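Local coordinates for natterin-like protein (Lethenteron camtschaticum, PDB 6IUL) that is a pore-forming cytotoxin that probably binds glycans through a jacalin-like lectin domain and pierces membranes with an aerolysin-type module, at residues V45-T50 with L125-R130; K76-W81 with F140-A145; I162-Q167 with P219-V224. All blocks are in the same frame, centred on the assembly; numbering follows the deposited sequence.

Interactions 1 and 2 belong to the lectin domain's core, with centres about 12 Å apart; interaction 3 is a surface contact in the pore-forming module, its centre about 46 Å from that of interaction 1 and about 49 Å from that of interaction 2. The first two share one sheet: strands 124-131 and 135-155 are neighbours, probably joined by backbone hydrogen bonds of Leu-125 and Gly-126 with Ile-141, and each packs on a different other sheet of the lectin prism. All three are apolar. Interaction 1 uses branched aliphatic tips and the backbone of Leu-125 and Gly-126, interaction 2 sets leucine methyls against phenylalanine rings, and in interaction 3 one valine touches a proline and a second valine.

Interaction 1 of 3, residues V45-T50 with L125-R130; sequences VQVWLT and LGVQGR
Val-47 and Val-127 reach toward each other tip to tip, their CG2 methyls 4.1 Å apart. The torsion of Val-47 (chi1 179°) places CG1 opposite the backbone N, which leaves CG2 opposite the carbonyl carbon as the methyl offered to the facing strand. In Val-127 the touching methyl is the one lodged between backbone N and carbonyl carbon (chi1 -63°). Two residues further along, Leu-49 meets backbone instead of a side chain: both methyls of its fork approach Leu-125 O from one side, CD2 at 3.8 Å and CD1 at 4.1 Å. The same CD2 lies 4.4 Å from Gly-126 CA. Gly-126 has backbone angles that suit a residue without CB, since a CB would press on the preceding carbonyl O. This is sheet-on-sheet packing in a jacalin-type beta-prism, where strand 42-49 of a four-stranded sheet faces strand 124-131 of the sheet that includes strand 135-155, the axes of the short segments approaching to 8.0 Å with 154° between their directions. Phe-21 from strand 17-22 touches both Val-47 and Leu-49, while Leu-125 directs its CB away from strand 42-49 and packs on Ile-143. Alternate residues of strand 42-49 turn to its other side: there Gln-46 CG sits 3.4 Å above one face of the Trp-48 ring, offset toward its rim, and Trp-48 makes a cation-pi contact with Lys-32.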
ATOM      1  N   VAL A  45     -32.612  23.618 -10.623  1.00 24.88           N
ATOM      2  CA  VAL A  45     -31.458  22.895 -10.143  1.00 29.12           C
ATOM      3  C   VAL A  45     -30.740  22.275 -11.337  1.00 27.56           C
ATOM      4  O   VAL A  45     -31.377  21.749 -12.235  1.00 27.80           O
ATOM      5  CB  VAL A  45     -31.961  21.805  -9.174  1.00 31.57           C
ATOM      6  CG1 VAL A  45     -31.001  20.693  -9.044  1.00 41.47           C
ATOM      7  CG2 VAL A  45     -32.220  22.383  -7.804  1.00 34.99           C
ATOM      8  N   GLN A  46     -29.429  22.341 -11.342  1.00 26.62           N
ATOM      9  CA  GLN A  46     -28.626  21.548 -12.243  1.00 27.80           C
ATOM     10  C   GLN A  46     -27.698  20.602 -11.419  1.00 27.57           C
ATOM     11  O   GLN A  46     -27.074  21.006 -10.439  1.00 24.73           O
ATOM     12  CB  GLN A  46     -27.843  22.473 -13.135  1.00 31.30           C
ATOM     13  CG  GLN A  46     -26.876  21.838 -14.117  1.00 34.50           C
ATOM     14  CD  GLN A  46     -26.427  22.781 -15.219  1.00 36.59           C
ATOM     15  OE1 GLN A  46     -25.627  23.683 -15.026  1.00 49.46           O
ATOM     16  NE2 GLN A  46     -26.935  22.527 -16.390  1.00 45.12           N
ATOM     17  N   VAL A  47     -27.609  19.355 -11.834  1.00 24.11           N
ATOM     18  CA  VAL A  47     -26.944  18.322 -11.082  1.00 24.91           C
ATOM     19  C   VAL A  47     -25.979  17.578 -11.989  1.00 26.01           C
ATOM     20  O   VAL A  47     -26.325  17.190 -13.137  1.00 25.56           O
ATOM     21  CB  VAL A  47     -27.988  17.296 -10.577  1.00 26.98           C
ATOM     22  CG1 VAL A  47     -27.328  16.164  -9.801  1.00 32.39           C
ATOM     23  CG2 VAL A  47     -29.080  17.961  -9.741  1.00 29.59           C
ATOM     24  N   TRP A  48     -24.778  17.349 -11.456  1.00 26.17           N
ATOM     25  CA  TRP A  48     -23.733  16.574 -12.145  1.00 27.98           C
ATOM     26  C   TRP A  48     -23.388  15.306 -11.330  1.00 27.18           C
ATOM     27  O   TRP A  48     -23.224  15.379 -10.088  1.00 27.00           O
ATOM     28  CB  TRP A  48     -22.444  17.374 -12.241  1.00 28.73           C
ATOM     29  CG  TRP A  48     -22.447  18.588 -13.117  1.00 31.33           C
ATOM     30  CD1 TRP A  48     -21.831  18.703 -14.330  1.00 31.54           C
ATOM     31  CD2 TRP A  48     -22.985  19.886 -12.811  1.00 30.05           C
ATOM     32  NE1 TRP A  48     -21.964  19.989 -14.802  1.00 34.28           N
ATOM     33  CE2 TRP A  48     -22.665  20.739 -13.893  1.00 33.56           C
ATOM     34  CE3 TRP A  48     -23.683  20.410 -11.729  1.00 31.54           C
ATOM     35  CZ2 TRP A  48     -23.064  22.106 -13.940  1.00 33.19           C
ATOM     36  CZ3 TRP A  48     -24.061  21.731 -11.739  1.00 30.42           C
ATOM     37  CH2 TRP A  48     -23.750  22.588 -12.848  1.00 33.31           C
ATOM     38  N   LEU A  49     -23.286  14.172 -12.006  1.00 25.47           N
ATOM     39  CA  LEU A  49     -22.854  12.931 -11.377  1.00 27.51           C
ATOM     40  C   LEU A  49     -21.410  12.623 -11.723  1.00 28.62           C
ATOM     41  O   LEU A  49     -20.860  13.184 -12.651  1.00 30.11           O
ATOM     42  CB  LEU A  49     -23.747  11.787 -11.772  1.00 27.89           C
ATOM     43  CG  LEU A  49     -25.229  11.994 -11.500  1.00 28.82           C
ATOM     44  CD1 LEU A  49     -26.043  10.773 -11.918  1.00 31.36           C
ATOM     45  CD2 LEU A  49     -25.466  12.325 -10.036  1.00 29.00           C
ATOM     46  N   THR A  50     -20.782  11.741 -10.952  1.00 27.60           N
ATOM     47  CA  THR A  50     -19.359  11.455 -11.105  1.00 27.21           C
ATOM     48  C   THR A  50     -19.027  10.700 -12.410  1.00 28.86           C
ATOM     49  O   THR A  50     -17.854  10.610 -12.735  1.00 33.46           O
ATOM     50  CB  THR A  50     -18.819  10.628  -9.948  1.00 24.68           C
ATOM     51  OG1 THR A  50     -19.648   9.472  -9.779  1.00 27.67           O
ATOM     52  CG2 THR A  50     -18.768  11.446  -8.670  1.00 27.71           C
ATOM     53  N   LEU A 125     -27.040   9.732  -4.731  1.00 23.60           N
ATOM     54  CA  LEU A 125     -27.086   9.203  -6.091  1.00 23.64           C
ATOM     55  C   LEU A 125     -27.777  10.139  -7.071  1.00 26.21           C
ATOM     56  O   LEU A 125     -27.788   9.863  -8.278  1.00 25.09           O
ATOM     57  CB  LEU A 125     -27.820   7.867  -6.134  1.00 27.13           C
ATOM     58  CG  LEU A 125     -27.152   6.648  -5.484  1.00 29.39           C
ATOM     59  CD1 LEU A 125     -28.145   5.520  -5.351  1.00 31.81           C
ATOM     60  CD2 LEU A 125     -25.920   6.240  -6.266  1.00 31.13           C
ATOM     61  N   GLY A 126     -28.355  11.236  -6.602  1.00 24.64           N
ATOM     62  CA  GLY A 126     -29.029  12.176  -7.496  1.00 23.02           C
ATOM     63  C   GLY A 126     -30.270  12.771  -6.821  1.00 25.59           C
ATOM     64  O   GLY A 126     -30.366  12.835  -5.569  1.00 25.37           O
ATOM     65  N   VAL A 127     -31.246  13.178  -7.636  1.00 26.50           N
ATOM     66  CA  VAL A 127     -32.466  13.837  -7.139  1.00 26.46           C
ATOM     67  C   VAL A 127     -33.719  13.316  -7.791  1.00 28.10           C
ATOM     68  O   VAL A 127     -33.664  12.712  -8.835  1.00 28.13           O
ATOM     69  CB  VAL A 127     -32.437  15.348  -7.388  1.00 28.40           C
ATOM     70  CG1 VAL A 127     -31.284  15.985  -6.627  1.00 27.47           C
ATOM     71  CG2 VAL A 127     -32.330  15.639  -8.889  1.00 26.98           C
ATOM     72  N   GLN A 128     -34.853  13.571  -7.159  1.00 28.21           N
ATOM     73  CA  GLN A 128     -36.116  13.143  -7.702  1.00 29.30           C
ATOM     74  C   GLN A 128     -37.174  14.064  -7.182  1.00 28.27           C
ATOM     75  O   GLN A 128     -37.142  14.476  -6.010  1.00 29.19           O
ATOM     76  CB  GLN A 128     -36.436  11.696  -7.268  1.00 31.54           C
ATOM     77  CG  GLN A 128     -37.709  11.100  -7.884  1.00 33.30           C
ATOM     78  CD  GLN A 128     -37.749   9.562  -7.767  1.00 34.84           C
ATOM     79  OE1 GLN A 128     -36.790   8.885  -8.117  1.00 31.16           O
ATOM     80  NE2 GLN A 128     -38.855   9.035  -7.249  1.00 26.71           N
ATOM     81  N   GLY A 129     -38.134  14.406  -8.028  1.00 30.99           N
ATOM     82  CA  GLY A 129     -39.200  15.273  -7.601  1.00 31.43           C
ATOM     83  C   GLY A 129     -40.162  15.661  -8.706  1.00 36.76           C
ATOM     84  O   GLY A 129     -40.426  14.867  -9.617  1.00 36.18           O
ATOM     85  N   ARG A 130     -40.720  16.869  -8.596  1.00 35.72           N
ATOM     86  CA  ARG A 130     -41.612  17.386  -9.631  1.00 37.53           C
ATOM     87  C   ARG A 130     -41.289  18.848  -9.903  1.00 37.76           C
ATOM     88  O   ARG A 130     -41.055  19.626  -8.975  1.00 32.73           O
ATOM     89  CB  ARG A 130     -43.082  17.252  -9.225  1.00 43.13           C
ATOM     90  CG  ARG A 130     -43.612  15.843  -9.166  1.00 44.14           C
ATOM     91  CD  ARG A 130     -45.053  15.822  -8.669  1.00 48.86           C
ATOM     92  NE  ARG A 130     -45.604  14.470  -8.796  1.00 52.09           N
ATOM     93  CZ  ARG A 130     -45.924  13.896  -9.974  1.00 66.94           C
ATOM     94  NH1 ARG A 130     -46.424  12.654  -9.996  1.00 65.72           N
ATOM     95  NH2 ARG A 130     -45.772  14.554 -11.149  1.00 78.72           N
TER

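Interaction 2 of 3, residues K76-W81 with F140-A145; sequences KSLSLW and FIFINA
Leu-78 CD2 touches both Phe-140 and Phe-142, and CD1 adds a second contact to Phe-140, in the interior of the jacalin-type beta-prism, where strand 75-82 of one sheet faces strand 135-155 of another. Leu-78 CD2 does most of the touching. It approaches the Phe-140 ring obliquely, 3.7 Å from CD1, and meets the Phe-142 ring at its edge, in the ring plane, 3.9 Å from CE2. Its other methyl, CD1, stays 4.1 Å from Phe-140 CE1, so both branches contact the first ring while one alone reaches the second. The leucine and Phe-140 side chains cross at about a right angle. Leu-80 enters from the next inward-facing position of the strand and places CD2 at the edge of the Phe-140 ring. The extended first torsion of Leu-78, with CG opposite the backbone N (chi1 170°), carries its fork across to the aromatic pair; both phenylalanines instead hold CG opposite the carbonyl carbon. The strand axes approach only to 10.8 Å, a gap that these long side chains bridge.

In the next shell, Ile-117 packs on Leu-78 and Leu-80, Val-119 touches Leu-78, and Ile-11 touches Leu-80. Thr-7 lies against Phe-142. Backbone bonds to Ile-117 and Tyr-115 fix Leu-78 and Leu-80 in their sheet. Lys-76 and Ser-77 both face Ile-95 in a classic beta bulge. On the side of strand 75-82 turned from the rings, Ser-79 OG is hydrogen-bonded to Glu-114 OE2.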
ATOM      1  N   LYS A  76     -23.376  15.069   5.713  1.00 28.45           N
ATOM      2  CA  LYS A  76     -23.624  14.739   7.100  1.00 29.47           C
ATOM      3  C   LYS A  76     -25.064  15.049   7.524  1.00 27.92           C
ATOM      4  O   LYS A  76     -25.674  14.371   8.372  1.00 29.45           O
ATOM      5  CB  LYS A  76     -22.598  15.501   7.959  1.00 33.77           C
ATOM      6  CG  LYS A  76     -22.919  15.625   9.423  1.00 39.73           C
ATOM      7  CD  LYS A  76     -21.721  16.252  10.146  1.00 41.71           C
ATOM      8  CE  LYS A  76     -21.617  17.727   9.840  1.00 40.37           C
ATOM      9  NZ  LYS A  76     -20.676  18.381  10.762  1.00 37.21           N
ATOM     10  N   SER A  77     -25.613  16.105   6.967  1.00 30.22           N
ATOM     11  CA  SER A  77     -27.000  16.498   7.282  1.00 28.81           C
ATOM     12  C   SER A  77     -27.578  17.273   6.111  1.00 25.59           C
ATOM     13  O   SER A  77     -26.870  17.912   5.372  1.00 26.18           O
ATOM     14  CB  SER A  77     -27.058  17.337   8.565  1.00 30.00           C
ATOM     15  OG  SER A  77     -26.392  18.572   8.395  1.00 27.63           O
ATOM     16  N   LEU A  78     -28.877  17.182   5.958  1.00 26.73           N
ATOM     17  CA  LEU A  78     -29.617  17.864   4.924  1.00 27.77           C
ATOM     18  C   LEU A  78     -30.964  18.307   5.477  1.00 26.06           C
ATOM     19  O   LEU A  78     -31.623  17.547   6.150  1.00 31.07           O
ATOM     20  CB  LEU A  78     -29.857  16.908   3.772  1.00 28.37           C
ATOM     21  CG  LEU A  78     -30.843  17.411   2.679  1.00 29.58           C
ATOM     22  CD1 LEU A  78     -30.137  18.371   1.773  1.00 34.10           C
ATOM     23  CD2 LEU A  78     -31.374  16.261   1.849  1.00 32.82           C
ATOM     24  N   SER A  79     -31.366  19.521   5.165  1.00 25.30           N
ATOM     25  CA  SER A  79     -32.697  20.011   5.462  1.00 27.33           C
ATOM     26  C   SER A  79     -33.332  20.591   4.232  1.00 27.36           C
ATOM     27  O   SER A  79     -32.676  21.225   3.424  1.00 25.59           O
ATOM     28  CB  SER A  79     -32.618  21.108   6.516  1.00 29.21           C
ATOM     29  OG  SER A  79     -32.298  20.525   7.762  1.00 30.87           O
ATOM     30  N   LEU A  80     -34.618  20.354   4.092  1.00 28.85           N
ATOM     31  CA  LEU A  80     -35.407  20.950   3.066  1.00 28.58           C
ATOM     32  C   LEU A  80     -36.567  21.724   3.704  1.00 29.78           C
ATOM     33  O   LEU A  80     -37.068  21.355   4.781  1.00 28.87           O
ATOM     34  CB  LEU A  80     -35.945  19.874   2.152  1.00 28.38           C
ATOM     35  CG  LEU A  80     -34.887  19.014   1.448  1.00 27.04           C
ATOM     36  CD1 LEU A  80     -35.572  17.887   0.706  1.00 23.88           C
ATOM     37  CD2 LEU A  80     -34.059  19.838   0.485  1.00 25.69           C
ATOM     38  N   TRP A  81     -36.968  22.818   3.038  1.00 30.82           N
ATOM     39  CA  TRP A  81     -38.100  23.655   3.444  1.00 30.79           C
ATOM     40  C   TRP A  81     -39.050  23.840   2.275  1.00 31.87           C
ATOM     41  O   TRP A  81     -38.640  23.955   1.099  1.00 28.20           O
ATOM     42  CB  TRP A  81     -37.632  25.038   3.824  1.00 31.53           C
ATOM     43  CG  TRP A  81     -36.961  25.208   5.113  1.00 28.41           C
ATOM     44  CD1 TRP A  81     -37.489  25.713   6.239  1.00 30.60           C
ATOM     45  CD2 TRP A  81     -35.569  24.973   5.386  1.00 28.84           C
ATOM     46  NE1 TRP A  81     -36.514  25.773   7.237  1.00 29.86           N
ATOM     47  CE2 TRP A  81     -35.333  25.340   6.725  1.00 27.50           C
ATOM     48  CE3 TRP A  81     -34.515  24.460   4.631  1.00 28.79           C
ATOM     49  CZ2 TRP A  81     -34.112  25.207   7.330  1.00 29.24           C
ATOM     50  CZ3 TRP A  81     -33.302  24.342   5.211  1.00 30.59           C
ATOM     51  CH2 TRP A  81     -33.098  24.728   6.575  1.00 31.09           C
ATOM     52  N   PHE A 140     -33.472  14.326  -2.268  1.00 26.59           N
ATOM     53  CA  PHE A 140     -32.173  13.740  -2.651  1.00 27.18           C
ATOM     54  C   PHE A 140     -32.181  12.229  -2.413  1.00 25.25           C
ATOM     55  O   PHE A 140     -32.603  11.753  -1.351  1.00 23.94           O
ATOM     56  CB  PHE A 140     -31.052  14.397  -1.858  1.00 26.88           C
ATOM     57  CG  PHE A 140     -30.792  15.847  -2.245  1.00 26.92           C
ATOM     58  CD1 PHE A 140     -31.621  16.852  -1.812  1.00 27.47           C
ATOM     59  CD2 PHE A 140     -29.699  16.199  -3.003  1.00 30.98           C
ATOM     60  CE1 PHE A 140     -31.406  18.177  -2.152  1.00 28.35           C
ATOM     61  CE2 PHE A 140     -29.468  17.531  -3.361  1.00 30.37           C
ATOM     62  CZ  PHE A 140     -30.316  18.518  -2.933  1.00 29.21           C
ATOM     63  N   ILE A 141     -31.748  11.486  -3.417  1.00 25.96           N
ATOM     64  CA  ILE A 141     -31.644  10.044  -3.332  1.00 26.77           C
ATOM     65  C   ILE A 141     -30.347   9.672  -2.644  1.00 26.55           C
ATOM     66  O   ILE A 141     -29.292   9.969  -3.151  1.00 30.04           O
ATOM     67  CB  ILE A 141     -31.634   9.383  -4.716  1.00 28.99           C
ATOM     68  CG1 ILE A 141     -32.914   9.732  -5.462  1.00 29.72           C
ATOM     69  CG2 ILE A 141     -31.616   7.861  -4.593  1.00 30.47           C
ATOM     70  CD1 ILE A 141     -32.884   9.393  -6.934  1.00 30.75           C
ATOM     71  N   PHE A 142     -30.430   9.013  -1.494  1.00 23.63           N
ATOM     72  CA  PHE A 142     -29.254   8.569  -0.771  1.00 24.81           C
ATOM     73  C   PHE A 142     -29.183   7.052  -0.713  1.00 25.49           C
ATOM     74  O   PHE A 142     -30.206   6.384  -0.528  1.00 25.42           O
ATOM     75  CB  PHE A 142     -29.269   9.075   0.682  1.00 23.48           C
ATOM     76  CG  PHE A 142     -29.039  10.529   0.816  1.00 25.12           C
ATOM     77  CD1 PHE A 142     -27.761  11.050   0.677  1.00 25.12           C
ATOM     78  CD2 PHE A 142     -30.105  11.404   1.097  1.00 25.79           C
ATOM     79  CE1 PHE A 142     -27.525  12.415   0.776  1.00 25.22           C
ATOM     80  CE2 PHE A 142     -29.872  12.766   1.209  1.00 25.45           C
ATOM     81  CZ  PHE A 142     -28.577  13.273   1.016  1.00 24.99           C
ATOM     82  N   ILE A 143     -27.968   6.519  -0.783  1.00 22.87           N
ATOM     83  CA  ILE A 143     -27.728   5.130  -0.399  1.00 22.94           C
ATOM     84  C   ILE A 143     -27.868   5.034   1.109  1.00 22.43           C
ATOM     85  O   ILE A 143     -27.326   5.855   1.863  1.00 24.01           O
ATOM     86  CB  ILE A 143     -26.293   4.645  -0.787  1.00 21.75           C
ATOM     87  CG1 ILE A 143     -26.095   4.791  -2.278  1.00 23.56           C
ATOM     88  CG2 ILE A 143     -26.108   3.178  -0.389  1.00 22.57           C
ATOM     89  CD1 ILE A 143     -24.693   4.439  -2.744  1.00 23.93           C
ATOM     90  N   ASN A 144     -28.588   4.019   1.557  1.00 23.76           N
ATOM     91  CA  ASN A 144     -28.732   3.805   2.998  1.00 24.15           C
ATOM     92  C   ASN A 144     -27.373   3.436   3.599  1.00 25.41           C
ATOM     93  O   ASN A 144     -26.423   3.154   2.871  1.00 27.72           O
ATOM     94  CB  ASN A 144     -29.779   2.728   3.261  1.00 24.82           C
ATOM     95  CG  ASN A 144     -31.177   3.280   3.304  1.00 26.15           C
ATOM     96  OD1 ASN A 144     -31.409   4.245   4.014  1.00 27.17           O
ATOM     97  ND2 ASN A 144     -32.143   2.596   2.643  1.00 23.73           N
ATOM     98  N   ALA A 145     -27.274   3.461   4.929  1.00 23.86           N
ATOM     99  CA  ALA A 145     -26.036   3.237   5.599  1.00 24.12           C
ATOM    100  C   ALA A 145     -25.379   1.922   5.081  1.00 27.46           C
ATOM    101  O   ALA A 145     -26.058   0.894   4.952  1.00 23.88           O
ATOM    102  CB  ALA A 145     -26.225   3.159   7.080  1.00 25.98           C
TER

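Interaction 3 of 3, residues I162-Q167 with P219-V224; sequences ILPNVQ and PEVMEV
Val-221 faces Pro-164 and Val-166 and makes the contact with both of its methyls. Its CB points across toward the segment 162-167 but stops 4.9 Å from Pro-164 CB, so the two branches complete the approach. CG2, set opposite the carbonyl carbon, meets the CB-CG edge of the proline ring, 3.8 Å from Pro-164 CB and 4.1 Å from Pro-164 CG. CG1, opposite the backbone N (chi1 157°), turns to the other neighbour and comes 4.0 Å from Val-166 CG2. The valine thus spans two alternate residues of the facing segment, Asn-165 between them directing its CB away. The setting is the elongated, beta-rich module of the aerolysin and epsilon-toxin type, in which strand 212-223 pairs with strand 228-238, and strand 166-178 with strand 260-285. Val-221 and Pro-164 have their CA atoms 7.0 Å apart, and the segments are joined here by aliphatic packing. Phe-228 touches both Val-221 and Val-166, while Ala-271 and Thr-303 pack on Val-221 from strands 260-285 and 290-313. Beyond Val-166, the backbone of Gln-167 pairs with Arg-270.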
ATOM      1  N   ILE A 162      -4.220 -14.362 -25.044  1.00 57.77           N
ATOM      2  CA  ILE A 162      -2.954 -13.676 -25.120  1.00 59.94           C
ATOM      3  C   ILE A 162      -1.873 -14.431 -24.335  1.00 59.70           C
ATOM      4  O   ILE A 162      -2.126 -15.001 -23.261  1.00 52.54           O
ATOM      5  CB  ILE A 162      -3.075 -12.196 -24.776  1.00 65.81           C
ATOM      6  CG1 ILE A 162      -2.816 -11.945 -23.328  1.00 71.18           C
ATOM      7  CG2 ILE A 162      -4.449 -11.622 -25.143  1.00 62.42           C
ATOM      8  CD1 ILE A 162      -2.249 -10.554 -23.114  1.00 76.74           C
ATOM      9  N   LEU A 163      -0.682 -14.477 -24.923  1.00 59.13           N
ATOM     10  CA  LEU A 163       0.418 -15.189 -24.285  1.00 61.37           C
ATOM     11  C   LEU A 163       1.221 -14.262 -23.395  1.00 48.60           C
ATOM     12  O   LEU A 163       1.482 -13.117 -23.785  1.00 45.93           O
ATOM     13  CB  LEU A 163       1.320 -15.890 -25.301  1.00 64.87           C
ATOM     14  CG  LEU A 163       0.768 -17.243 -25.807  1.00 73.52           C
ATOM     15  CD1 LEU A 163       1.924 -17.973 -26.503  1.00 71.90           C
ATOM     16  CD2 LEU A 163       0.095 -18.171 -24.762  1.00 75.67           C
ATOM     17  N   PRO A 164       1.619 -14.764 -22.205  1.00 41.97           N
ATOM     18  CA  PRO A 164       2.436 -13.973 -21.303  1.00 46.21           C
ATOM     19  C   PRO A 164       3.775 -13.636 -21.945  1.00 46.16           C
ATOM     20  O   PRO A 164       4.314 -14.429 -22.719  1.00 53.17           O
ATOM     21  CB  PRO A 164       2.637 -14.882 -20.095  1.00 42.17           C
ATOM     22  CG  PRO A 164       1.579 -15.899 -20.178  1.00 42.95           C
ATOM     23  CD  PRO A 164       1.285 -16.076 -21.633  1.00 42.60           C
ATOM     24  N   ASN A 165       4.296 -12.455 -21.662  1.00 42.81           N
ATOM     25  CA  ASN A 165       5.637 -12.125 -22.108  1.00 45.87           C
ATOM     26  C   ASN A 165       6.597 -12.246 -20.899  1.00 49.48           C
ATOM     27  O   ASN A 165       6.832 -11.262 -20.165  1.00 48.41           O
ATOM     28  CB  ASN A 165       5.684 -10.718 -22.689  1.00 47.08           C
ATOM     29  CG  ASN A 165       7.073 -10.336 -23.132  1.00 54.35           C
ATOM     30  OD1 ASN A 165       7.904 -11.210 -23.386  1.00 70.10           O
ATOM     31  ND2 ASN A 165       7.346  -9.049 -23.207  1.00 53.38           N
ATOM     32  N   VAL A 166       7.147 -13.436 -20.694  1.00 47.95           N
ATOM     33  CA  VAL A 166       8.032 -13.684 -19.544  1.00 45.59           C
ATOM     34  C   VAL A 166       9.485 -13.355 -19.840  1.00 41.58           C
ATOM     35  O   VAL A 166      10.090 -14.002 -20.644  1.00 50.60           O
ATOM     36  CB  VAL A 166       7.921 -15.143 -19.110  1.00 44.95           C
ATOM     37  CG1 VAL A 166       8.796 -15.394 -17.907  1.00 48.67           C
ATOM     38  CG2 VAL A 166       6.477 -15.486 -18.778  1.00 45.95           C
ATOM     39  N   GLN A 167      10.023 -12.321 -19.208  1.00 45.71           N
ATOM     40  CA  GLN A 167      11.407 -11.890 -19.386  1.00 48.07           C
ATOM     41  C   GLN A 167      12.277 -12.483 -18.254  1.00 49.00           C
ATOM     42  O   GLN A 167      11.966 -12.317 -17.056  1.00 39.91           O
ATOM     43  CB  GLN A 167      11.572 -10.349 -19.357  1.00 52.25           C
ATOM     44  CG  GLN A 167      10.939  -9.501 -20.490  1.00 60.27           C
ATOM     45  CD  GLN A 167      11.321  -9.888 -21.944  1.00 69.12           C
ATOM     46  OE1 GLN A 167      10.970  -9.174 -22.873  1.00 80.51           O
ATOM     47  NE2 GLN A 167      11.971 -11.030 -22.142  1.00 67.91           N
ATOM     48  N   PRO A 219      -4.182 -12.807 -11.268  1.00 48.62           N
ATOM     49  CA  PRO A 219      -3.614 -13.372 -12.490  1.00 45.70           C
ATOM     50  C   PRO A 219      -2.130 -13.710 -12.313  1.00 49.11           C
ATOM     51  O   PRO A 219      -1.337 -12.894 -11.811  1.00 46.44           O
ATOM     52  CB  PRO A 219      -3.800 -12.259 -13.526  1.00 44.24           C
ATOM     53  CG  PRO A 219      -4.966 -11.494 -13.010  1.00 44.55           C
ATOM     54  CD  PRO A 219      -4.842 -11.522 -11.519  1.00 46.64           C
ATOM     55  N   GLU A 220      -1.781 -14.925 -12.715  1.00 51.72           N
ATOM     56  CA  GLU A 220      -0.431 -15.444 -12.542  1.00 57.52           C
ATOM     57  C   GLU A 220      -0.029 -16.108 -13.847  1.00 56.77           C
ATOM     58  O   GLU A 220      -0.858 -16.422 -14.712  1.00 47.68           O
ATOM     59  CB  GLU A 220      -0.383 -16.475 -11.385  1.00 54.84           C
ATOM     60  CG  GLU A 220      -0.593 -15.895  -9.994  1.00 61.63           C
ATOM     61  CD  GLU A 220      -0.724 -16.950  -8.902  1.00 67.92           C
ATOM     62  OE1 GLU A 220      -0.713 -18.173  -9.216  1.00 70.19           O
ATOM     63  OE2 GLU A 220      -0.849 -16.540  -7.723  1.00 73.59           O
ATOM     64  N   VAL A 221       1.256 -16.401 -13.943  1.00 51.46           N
ATOM     65  CA  VAL A 221       1.799 -17.122 -15.063  1.00 53.61           C
ATOM     66  C   VAL A 221       2.004 -18.585 -14.674  1.00 55.85           C
ATOM     67  O   VAL A 221       2.316 -18.890 -13.544  1.00 50.93           O
ATOM     68  CB  VAL A 221       3.096 -16.451 -15.502  1.00 54.98           C
ATOM     69  CG1 VAL A 221       3.994 -17.405 -16.262  1.00 65.39           C
ATOM     70  CG2 VAL A 221       2.782 -15.221 -16.339  1.00 52.98           C
ATOM     71  N   MET A 222       1.803 -19.483 -15.629  1.00 59.22           N
ATOM     72  CA  MET A 222       1.841 -20.921 -15.393  1.00 62.96           C
ATOM     73  C   MET A 222       2.666 -21.611 -16.484  1.00 65.44           C
ATOM     74  O   MET A 222       2.516 -21.327 -17.682  1.00 57.98           O
ATOM     75  CB  MET A 222       0.400 -21.446 -15.410  1.00 71.83           C
ATOM     76  CG  MET A 222       0.227 -22.952 -15.407  1.00 75.11           C
ATOM     77  SD  MET A 222      -1.521 -23.365 -15.625  1.00 82.29           S
ATOM     78  CE  MET A 222      -1.993 -23.575 -13.903  1.00 87.79           C
ATOM     79  N   GLU A 223       3.482 -22.567 -16.057  1.00 76.71           N
ATOM     80  CA  GLU A 223       4.369 -23.342 -16.948  1.00 79.66           C
ATOM     81  C   GLU A 223       3.552 -24.396 -17.695  1.00 72.10           C
ATOM     82  O   GLU A 223       2.977 -25.292 -17.095  1.00 68.24           O
ATOM     83  CB  GLU A 223       5.531 -24.017 -16.184  1.00 85.68           C
ATOM     84  CG  GLU A 223       5.899 -23.383 -14.832  1.00 94.03           C
ATOM     85  CD  GLU A 223       4.991 -23.851 -13.686  1.00 95.75           C
ATOM     86  OE1 GLU A 223       4.881 -25.080 -13.533  1.00103.69           O
ATOM     87  OE2 GLU A 223       4.360 -23.012 -12.981  1.00 77.93           O
ATOM     88  N   VAL A 224       3.459 -24.216 -19.000  1.00 74.53           N
ATOM     89  CA  VAL A 224       3.041 -25.266 -19.910  1.00 89.68           C
ATOM     90  C   VAL A 224       4.323 -25.609 -20.667  1.00 95.32           C
ATOM     91  O   VAL A 224       5.340 -24.969 -20.443  1.00106.41           O
ATOM     92  CB  VAL A 224       1.886 -24.805 -20.839  1.00 84.54           C
ATOM     93  CG1 VAL A 224       0.639 -24.539 -20.010  1.00 79.64           C
ATOM     94  CG2 VAL A 224       2.271 -23.584 -21.681  1.00 78.87           C
TER